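Local coordinates for protein WYL1 (Ruminococcus sp., PDB 6OAW) that probably acts as an accessory protein that modulates the RNA-targeting type VI-D CRISPR-Cas system, and carries a WYL domain, at residues S65-S70 against N88-W93; E217-R222 against S243-A248; P300-D305 against P350-Y355. All blocks are in the same frame, centred on the assembly; numbering follows the deposited sequence.

Contact 1 (S65-S70 against N88-W93); sequences SAYIAS and NAFVEW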
# COMPACT_ATOMS: atom_id res chain seq x y z
N SER B 65 -19.20 8.02 -6.63
CA SER B 65 -18.57 6.89 -7.34
C SER B 65 -18.68 5.61 -6.53
O SER B 65 -19.11 4.58 -7.09
CB SER B 65 -17.16 7.25 -7.68
OG SER B 65 -17.19 8.30 -8.61
N ALA B 66 -18.26 5.63 -5.27
CA ALA B 66 -18.22 4.43 -4.41
C ALA B 66 -19.65 3.91 -4.23
O ALA B 66 -19.84 2.69 -4.27
CB ALA B 66 -17.59 4.76 -3.08
N TYR B 67 -20.61 4.81 -4.06
CA TYR B 67 -22.03 4.51 -3.77
C TYR B 67 -22.66 3.81 -4.98
O TYR B 67 -23.32 2.76 -4.81
CB TYR B 67 -22.84 5.77 -3.43
CG TYR B 67 -24.31 5.52 -3.30
CD1 TYR B 67 -24.78 4.53 -2.44
CD2 TYR B 67 -25.25 6.22 -4.05
CE1 TYR B 67 -26.13 4.27 -2.30
CE2 TYR B 67 -26.61 5.96 -3.93
CZ TYR B 67 -27.05 4.99 -3.04
OH TYR B 67 -28.37 4.68 -2.88
N ILE B 68 -22.51 4.38 -6.16
CA ILE B 68 -23.18 3.85 -7.38
C ILE B 68 -22.63 2.44 -7.69
O ILE B 68 -23.43 1.58 -8.12
CB ILE B 68 -23.04 4.85 -8.54
CG1 ILE B 68 -24.16 4.74 -9.58
CG2 ILE B 68 -21.66 4.73 -9.17
N ALA B 69 -21.33 2.17 -7.47
CA ALA B 69 -20.77 0.81 -7.69
C ALA B 69 -21.44 -0.17 -6.70
O ALA B 69 -21.78 -1.31 -7.12
CB ALA B 69 -19.28 0.80 -7.54
N SER B 70 -21.63 0.25 -5.46
CA SER B 70 -22.27 -0.61 -4.44
C SER B 70 -23.74 -0.81 -4.82
O SER B 70 -24.19 -1.95 -4.87
CB SER B 70 -22.11 -0.04 -3.06
OG SER B 70 -22.69 -0.91 -2.09
N ASN B 88 -15.37 -1.24 1.53
CA ASN B 88 -15.82 -1.96 2.74
C ASN B 88 -16.85 -1.12 3.50
O ASN B 88 -17.70 -1.74 4.11
CB ASN B 88 -14.61 -2.38 3.57
CG ASN B 88 -13.79 -3.42 2.86
OD1 ASN B 88 -14.34 -4.29 2.19
ND2 ASN B 88 -12.47 -3.33 2.97
N ALA B 89 -16.84 0.21 3.40
CA ALA B 89 -17.79 1.10 4.11
C ALA B 89 -19.20 0.99 3.51
O ALA B 89 -20.17 1.26 4.26
CB ALA B 89 -17.34 2.53 4.10
N PHE B 90 -19.30 0.66 2.22
CA PHE B 90 -20.60 0.38 1.56
C PHE B 90 -20.94 -1.10 1.76
O PHE B 90 -20.06 -1.96 1.70
CB PHE B 90 -20.58 0.84 0.10
CG PHE B 90 -20.66 2.34 -0.03
CD1 PHE B 90 -21.88 3.00 0.05
CD2 PHE B 90 -19.50 3.10 -0.15
CE1 PHE B 90 -21.94 4.39 -0.05
CE2 PHE B 90 -19.57 4.48 -0.25
CZ PHE B 90 -20.78 5.12 -0.21
N VAL B 91 -22.22 -1.37 2.00
CA VAL B 91 -22.69 -2.65 2.61
C VAL B 91 -23.60 -3.38 1.63
O VAL B 91 -23.50 -4.59 1.58
CB VAL B 91 -23.36 -2.43 3.98
CG1 VAL B 91 -23.56 -3.75 4.70
CG2 VAL B 91 -22.58 -1.48 4.89
N GLU B 92 -24.44 -2.68 0.86
CA GLU B 92 -25.33 -3.30 -0.16
C GLU B 92 -24.59 -4.38 -0.97
O GLU B 92 -25.07 -5.50 -1.05
CB GLU B 92 -25.91 -2.22 -1.06
CG GLU B 92 -26.76 -2.76 -2.20
CD GLU B 92 -28.23 -2.74 -1.94
OE1 GLU B 92 -28.79 -3.82 -1.61
OE2 GLU B 92 -28.81 -1.64 -2.09
N TRP B 93 -23.43 -4.06 -1.56
CA TRP B 93 -22.71 -5.03 -2.41
C TRP B 93 -22.34 -6.25 -1.56
O TRP B 93 -22.28 -7.36 -2.14
CB TRP B 93 -21.50 -4.43 -3.12
CG TRP B 93 -20.33 -4.13 -2.24
CD1 TRP B 93 -20.06 -2.93 -1.63
CD2 TRP B 93 -19.20 -4.98 -1.96
NE1 TRP B 93 -18.89 -3.01 -0.94
CE2 TRP B 93 -18.32 -4.24 -1.14
CE3 TRP B 93 -18.83 -6.28 -2.34
CZ2 TRP B 93 -17.12 -4.78 -0.67
CZ3 TRP B 93 -17.65 -6.81 -1.87
CH2 TRP B 93 -16.80 -6.07 -1.04

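Contact 2 (E217-R222 against S243-A248); sequences EKRRIR and SDEKSA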
# COMPACT_ATOMS: atom_id res chain seq x y z
N GLU B 217 -1.95 21.49 -24.82
CA GLU B 217 -3.39 21.83 -25.02
C GLU B 217 -4.17 20.55 -25.39
O GLU B 217 -3.63 19.70 -26.10
CB GLU B 217 -3.60 22.94 -26.05
CG GLU B 217 -2.74 24.19 -25.86
CD GLU B 217 -2.99 25.14 -24.69
OE1 GLU B 217 -3.86 24.86 -23.83
OE2 GLU B 217 -2.29 26.18 -24.64
N LYS B 218 -5.41 20.45 -24.89
CA LYS B 218 -6.41 19.41 -25.21
C LYS B 218 -6.57 19.28 -26.73
O LYS B 218 -6.82 20.30 -27.39
CB LYS B 218 -7.74 19.76 -24.52
CG LYS B 218 -7.65 19.79 -23.00
CD LYS B 218 -8.97 19.80 -22.28
CE LYS B 218 -8.80 19.23 -20.88
NZ LYS B 218 -9.92 19.60 -20.00
N ARG B 219 -6.44 18.05 -27.24
CA ARG B 219 -6.76 17.61 -28.63
C ARG B 219 -8.05 16.77 -28.61
O ARG B 219 -8.10 15.79 -27.83
CB ARG B 219 -5.62 16.75 -29.20
CG ARG B 219 -4.41 17.51 -29.76
CD ARG B 219 -3.24 16.56 -30.00
NE ARG B 219 -2.04 17.25 -30.45
CZ ARG B 219 -0.84 16.68 -30.61
NH1 ARG B 219 0.19 17.40 -31.03
NH2 ARG B 219 -0.66 15.40 -30.35
N ARG B 220 -9.04 17.10 -29.45
CA ARG B 220 -10.20 16.22 -29.73
C ARG B 220 -9.74 15.11 -30.68
O ARG B 220 -9.43 15.41 -31.85
CB ARG B 220 -11.37 17.01 -30.33
CG ARG B 220 -12.61 16.17 -30.62
CD ARG B 220 -13.95 16.84 -30.29
NE ARG B 220 -15.01 16.71 -31.30
CZ ARG B 220 -16.22 16.18 -31.11
NH1 ARG B 220 -16.59 15.72 -29.92
NH2 ARG B 220 -17.09 16.17 -32.10
N ILE B 221 -9.69 13.87 -30.18
CA ILE B 221 -9.23 12.65 -30.91
C ILE B 221 -10.37 11.63 -30.93
O ILE B 221 -11.39 11.85 -30.24
CB ILE B 221 -7.95 12.08 -30.28
CG1 ILE B 221 -8.17 11.55 -28.86
CG2 ILE B 221 -6.84 13.12 -30.30
CD1 ILE B 221 -6.98 10.78 -28.31
N ARG B 222 -10.19 10.57 -31.71
CA ARG B 222 -11.14 9.43 -31.81
C ARG B 222 -10.48 8.21 -31.17
O ARG B 222 -9.30 7.93 -31.49
CB ARG B 222 -11.53 9.20 -33.27
CG ARG B 222 -12.32 10.36 -33.86
CD ARG B 222 -12.83 10.06 -35.25
NE ARG B 222 -11.71 10.06 -36.18
CZ ARG B 222 -11.68 9.39 -37.33
NH1 ARG B 222 -12.70 8.64 -37.71
NH2 ARG B 222 -10.61 9.46 -38.10
N SER B 243 -6.30 4.66 -31.41
CA SER B 243 -6.46 6.13 -31.48
C SER B 243 -5.97 6.66 -32.83
O SER B 243 -5.09 6.02 -33.44
CB SER B 243 -5.74 6.76 -30.36
OG SER B 243 -5.67 8.17 -30.54
N ASP B 244 -6.54 7.78 -33.27
CA ASP B 244 -6.18 8.46 -34.54
C ASP B 244 -5.28 9.66 -34.23
O ASP B 244 -5.03 10.46 -35.13
CB ASP B 244 -7.45 8.86 -35.31
CG ASP B 244 -8.15 10.07 -34.73
OD1 ASP B 244 -7.73 10.53 -33.65
OD2 ASP B 244 -9.09 10.59 -35.38
N GLU B 245 -4.77 9.78 -33.01
CA GLU B 245 -3.99 10.97 -32.59
C GLU B 245 -2.66 10.99 -33.37
O GLU B 245 -2.31 12.06 -33.89
CB GLU B 245 -3.75 11.00 -31.09
CG GLU B 245 -3.16 12.31 -30.61
CD GLU B 245 -2.94 12.43 -29.11
OE1 GLU B 245 -3.26 11.47 -28.40
OE2 GLU B 245 -2.45 13.49 -28.68
N LYS B 246 -1.95 9.86 -33.41
CA LYS B 246 -0.53 9.79 -33.84
C LYS B 246 -0.40 10.13 -35.34
O LYS B 246 0.65 10.66 -35.75
CB LYS B 246 0.07 8.42 -33.49
N SER B 247 -1.44 9.84 -36.13
CA SER B 247 -1.51 10.14 -37.58
C SER B 247 -2.33 11.41 -37.80
O SER B 247 -2.59 11.76 -38.96
CB SER B 247 -2.08 8.98 -38.33
OG SER B 247 -3.41 8.78 -37.89
N ALA B 248 -2.77 12.06 -36.72
CA ALA B 248 -3.53 13.34 -36.75
C ALA B 248 -4.82 13.16 -37.56
O ALA B 248 -5.00 13.91 -38.53
CB ALA B 248 -2.66 14.45 -37.33

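Contact 3 (P300-D305 against P350-Y355); sequences PRFGSD and PIQVKY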
# COMPACT_ATOMS: atom_id res chain seq x y z
N PRO B 300 1.63 -0.94 -20.10
CA PRO B 300 0.83 0.19 -20.58
C PRO B 300 1.50 1.55 -20.42
O PRO B 300 0.90 2.49 -20.91
CB PRO B 300 -0.41 0.16 -19.68
CG PRO B 300 0.10 -0.45 -18.39
CD PRO B 300 1.14 -1.48 -18.82
N ARG B 301 2.64 1.64 -19.74
CA ARG B 301 3.38 2.92 -19.66
C ARG B 301 4.38 3.03 -20.81
O ARG B 301 4.42 4.07 -21.43
CB ARG B 301 4.16 3.13 -18.37
CG ARG B 301 4.57 4.59 -18.20
CD ARG B 301 5.35 4.91 -16.94
NE ARG B 301 5.92 6.26 -17.01
CZ ARG B 301 6.74 6.79 -16.11
NH1 ARG B 301 7.13 6.09 -15.06
NH2 ARG B 301 7.17 8.03 -16.27
N PHE B 302 5.22 2.02 -21.00
CA PHE B 302 6.39 2.09 -21.91
C PHE B 302 6.14 1.33 -23.22
O PHE B 302 6.82 1.58 -24.17
CB PHE B 302 7.66 1.58 -21.23
CG PHE B 302 8.06 2.41 -20.04
CD1 PHE B 302 8.31 3.76 -20.18
CD2 PHE B 302 8.14 1.85 -18.78
CE1 PHE B 302 8.65 4.54 -19.08
CE2 PHE B 302 8.49 2.62 -17.68
CZ PHE B 302 8.74 3.96 -17.83
N GLY B 303 5.15 0.45 -23.28
CA GLY B 303 4.80 -0.24 -24.54
C GLY B 303 4.55 0.73 -25.70
O GLY B 303 4.90 0.35 -26.84
N SER B 304 4.02 1.93 -25.41
CA SER B 304 3.62 3.00 -26.36
C SER B 304 4.83 3.62 -27.10
O SER B 304 4.63 4.11 -28.23
CB SER B 304 2.84 4.08 -25.64
OG SER B 304 1.88 4.65 -26.52
N ASP B 305 6.02 3.59 -26.49
CA ASP B 305 7.30 4.10 -27.08
C ASP B 305 7.93 3.01 -27.98
O ASP B 305 7.36 1.89 -28.03
CB ASP B 305 8.19 4.65 -25.96
N PRO B 350 14.31 3.56 -24.95
CA PRO B 350 15.45 4.24 -24.31
C PRO B 350 15.09 5.00 -23.02
O PRO B 350 15.91 5.09 -22.10
CB PRO B 350 15.91 5.23 -25.40
CG PRO B 350 15.47 4.61 -26.71
CD PRO B 350 14.24 3.78 -26.40
N ILE B 351 13.90 5.60 -22.98
CA ILE B 351 13.46 6.40 -21.80
C ILE B 351 13.37 5.50 -20.55
O ILE B 351 13.80 5.98 -19.45
CB ILE B 351 12.16 7.18 -22.05
CG1 ILE B 351 11.87 8.08 -20.85
CG2 ILE B 351 11.01 6.24 -22.33
CD1 ILE B 351 10.79 9.09 -21.09
N GLN B 352 12.92 4.24 -20.71
CA GLN B 352 12.76 3.29 -19.58
C GLN B 352 14.15 2.83 -19.14
O GLN B 352 14.38 2.72 -17.93
CB GLN B 352 11.91 2.10 -19.98
CG GLN B 352 11.72 1.07 -18.88
CD GLN B 352 10.90 -0.10 -19.40
OE1 GLN B 352 10.32 -0.03 -20.48
NE2 GLN B 352 10.89 -1.18 -18.65
N VAL B 353 15.06 2.60 -20.09
CA VAL B 353 16.47 2.25 -19.75
C VAL B 353 17.06 3.35 -18.85
O VAL B 353 17.64 3.04 -17.81
CB VAL B 353 17.32 2.02 -21.02
CG1 VAL B 353 18.71 1.51 -20.69
CG2 VAL B 353 16.64 1.04 -21.94
N LYS B 354 16.91 4.60 -19.28
CA LYS B 354 17.40 5.81 -18.57
C LYS B 354 16.79 5.87 -17.15
O LYS B 354 17.54 6.05 -16.16
CB LYS B 354 16.93 7.02 -19.38
CG LYS B 354 17.88 8.15 -19.61
CD LYS B 354 17.21 9.49 -19.49
CE LYS B 354 16.15 9.76 -20.53
NZ LYS B 354 15.17 10.75 -20.03
N TYR B 355 15.47 5.72 -17.03
CA TYR B 355 14.78 5.75 -15.71
C TYR B 355 15.25 4.57 -14.85
O TYR B 355 15.20 4.68 -13.63
CB TYR B 355 13.24 5.75 -15.80
CG TYR B 355 12.60 6.97 -16.40
CD1 TYR B 355 13.28 8.17 -16.50
CD2 TYR B 355 11.29 6.93 -16.82
CE1 TYR B 355 12.66 9.31 -17.01
CE2 TYR B 355 10.66 8.05 -17.35
CZ TYR B 355 11.35 9.24 -17.44
OH TYR B 355 10.73 10.35 -17.94

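Contact 1 (S65-S70 against N88-W93)
Phe-90 reaches from the loop ahead of helix 92-96 onto one flank of helix 55-71, where Ala-66, Tyr-67 and Ser-70 receive it. Its CB lies 3.6 Å from Ser-70 CB, and CG faces the same serine at longer range. Beyond this the ring divides its contacts: CE2 comes up to the methyl of Ala-66, 3.5 Å from its CB, while CE1 meets Tyr-67 CD1 at 3.7 Å, the two aromatic side chains crossing at about a right angle. The tip, CZ, lies 3.8 Å from Tyr-67 CA, which sits over one ring face in a CH-pi contact, 4.0 Å from the centroid of the Phe-90 ring. Phe-63 and Phe-164 add edge-to-face contacts with this ring.

Ser-70 supplies the polar element. With its OG anti to the backbone N (chi1 -178°), the hydroxyl points to the start of helix 92-96 and accepts from Trp-93 N at 3.3 Å, with an N-H...O angle of 152°. The same OG sits in the plane of the indole, at the edge marked by CD1, whereas Trp-93 NE1 bonds to Leu-87 O. Glu-153 OE2 takes the preceding amides of Val-91 and Glu-92. Ser-70 of helix 55-71 and Glu-153 of helix 151-156 thus meet three successive N-H groups where helix 92-96 starts, beside an aromatic cluster in the mainly helical N-terminal part.

Contact 2 (E217-R222 against S243-A248)
Asp-244 OD2 is gripped by two nitrogens of the Arg-222 guanidinium: NE at 2.8 Å, and NH2 in a weaker bond at 3.3 Å. NE approaches from above the carboxylate plane, 36° out of it, so this salt bridge is not the flat, side-by-side kind. Arg-222 NH1 forms a further salt bridge with Glu-275, and Phe-206 lies in a cation-pi contact with the guanidinium. The other oxygen, OD1, accepts from the backbone of the same arginine, with Arg-222 N 3.1 Å from Asp-244 OD1 and a nearly straight bond of 173°. Asp-244 CG stands between the backbone N and the carbonyl carbon (chi1 76°), which turns the carboxylate back onto the strand. In return Asp-244 N donates to Arg-222 O at 3.3 Å, so main chain and side chain together hold both polar backbone atoms of Arg-222. A leucine in place of Asp-244 would probably leave Arg-222 N without its acceptor and NE without its carboxylate.

Next to this pair, Ile-221 CG2 packs 3.8 Å from Glu-245 CG, along the stem of the glutamate. The extended Glu-245 side chain ends in a second salt bridge, Arg-219 NH2 to Glu-245 OE2 at 3.1 Å, in which the oxygen is met on its anti side and the two flat groups stand nearly perpendicular. Glu-245 OE1 bonds instead to Tyr-257 OH, as does Ser-243 OG. That serine hydroxyl also accepts from Glu-245 N at 3.1 Å, an ST turn that bends the chain as it leaves strand 237-243. The contact therefore lies where the antiparallel pairing of strands 219-230 and 237-243 ends, with strand 205-211 along the other edge of 219-230 and strand 253-258 following the loop.

Contact 3 (P300-D305 against P350-Y355)
Phe-302 to Asp-305 form a type I turn, closed by Asp-305 N to Phe-302 O, and the turn faces the first turns of helix 350-357. The backbones stay well apart: the nearest CA atoms, those of Phe-302 and Gln-352, are 6.9 Å from each other, and no hydrogen bond joins the two segments. Side chains fill the interval.

The Phe-302 ring is the centre of this packing. Gln-352 CB stands over the middle of one face, 3.8 Å from the centroid of the Phe-302 ring in a CH-pi contact only 9° off the normal. From there the glutamine runs fully extended, CG anti to the backbone N (chi1 179°), across the ring toward its CB side; its amide tilts 22° from the ring plane, and Gln-352 OE1 comes within 3.2 Å of Phe-302 CB. Gln-328 O accepts from Gln-352 NE2, which fixes the amide. On the opposite face lies Arg-301 CD, 3.6 Å above the Phe-302 ring plane, so methylene groups of Gln-352 and Arg-301 cover both faces, the arginine's toward the rim. Tyr-355 presents its edge, CD2 lying 4.0 Å from Phe-302 CZ, and its CE2 is 3.7 Å from Arg-301 NH2. Ile-351 CG2 makes a looser apolar contact with Phe-302 CD1. Such loop-to-helix aromatic packing joins the segment following the sheet of the probable WYL domain to what is probably the C-terminal extension common in WYL proteins.

Overall arrangement
The three contacts follow one another in series along the chain, each closing before the next opens. Contact 1 lies in the helical N-terminal part, on the opposite side of the chain's centre from the other two, its centre 35 Å from that of contact 2 and 36 Å from that of contact 3. Contacts 2 and 3 are neighbours, with centres 21 Å apart and nearest atoms about 8 Å apart. Strand 237-243 relates them: contact 2 includes its end, while Tyr-238 touches Pro-300 and Arg-301. Tyr-214 bridges further, touching Glu-245 and bonding Ser-304. The contacts thus sample the N-terminal region, the sheet that probably forms the WYL domain and its junction with the C-terminal region.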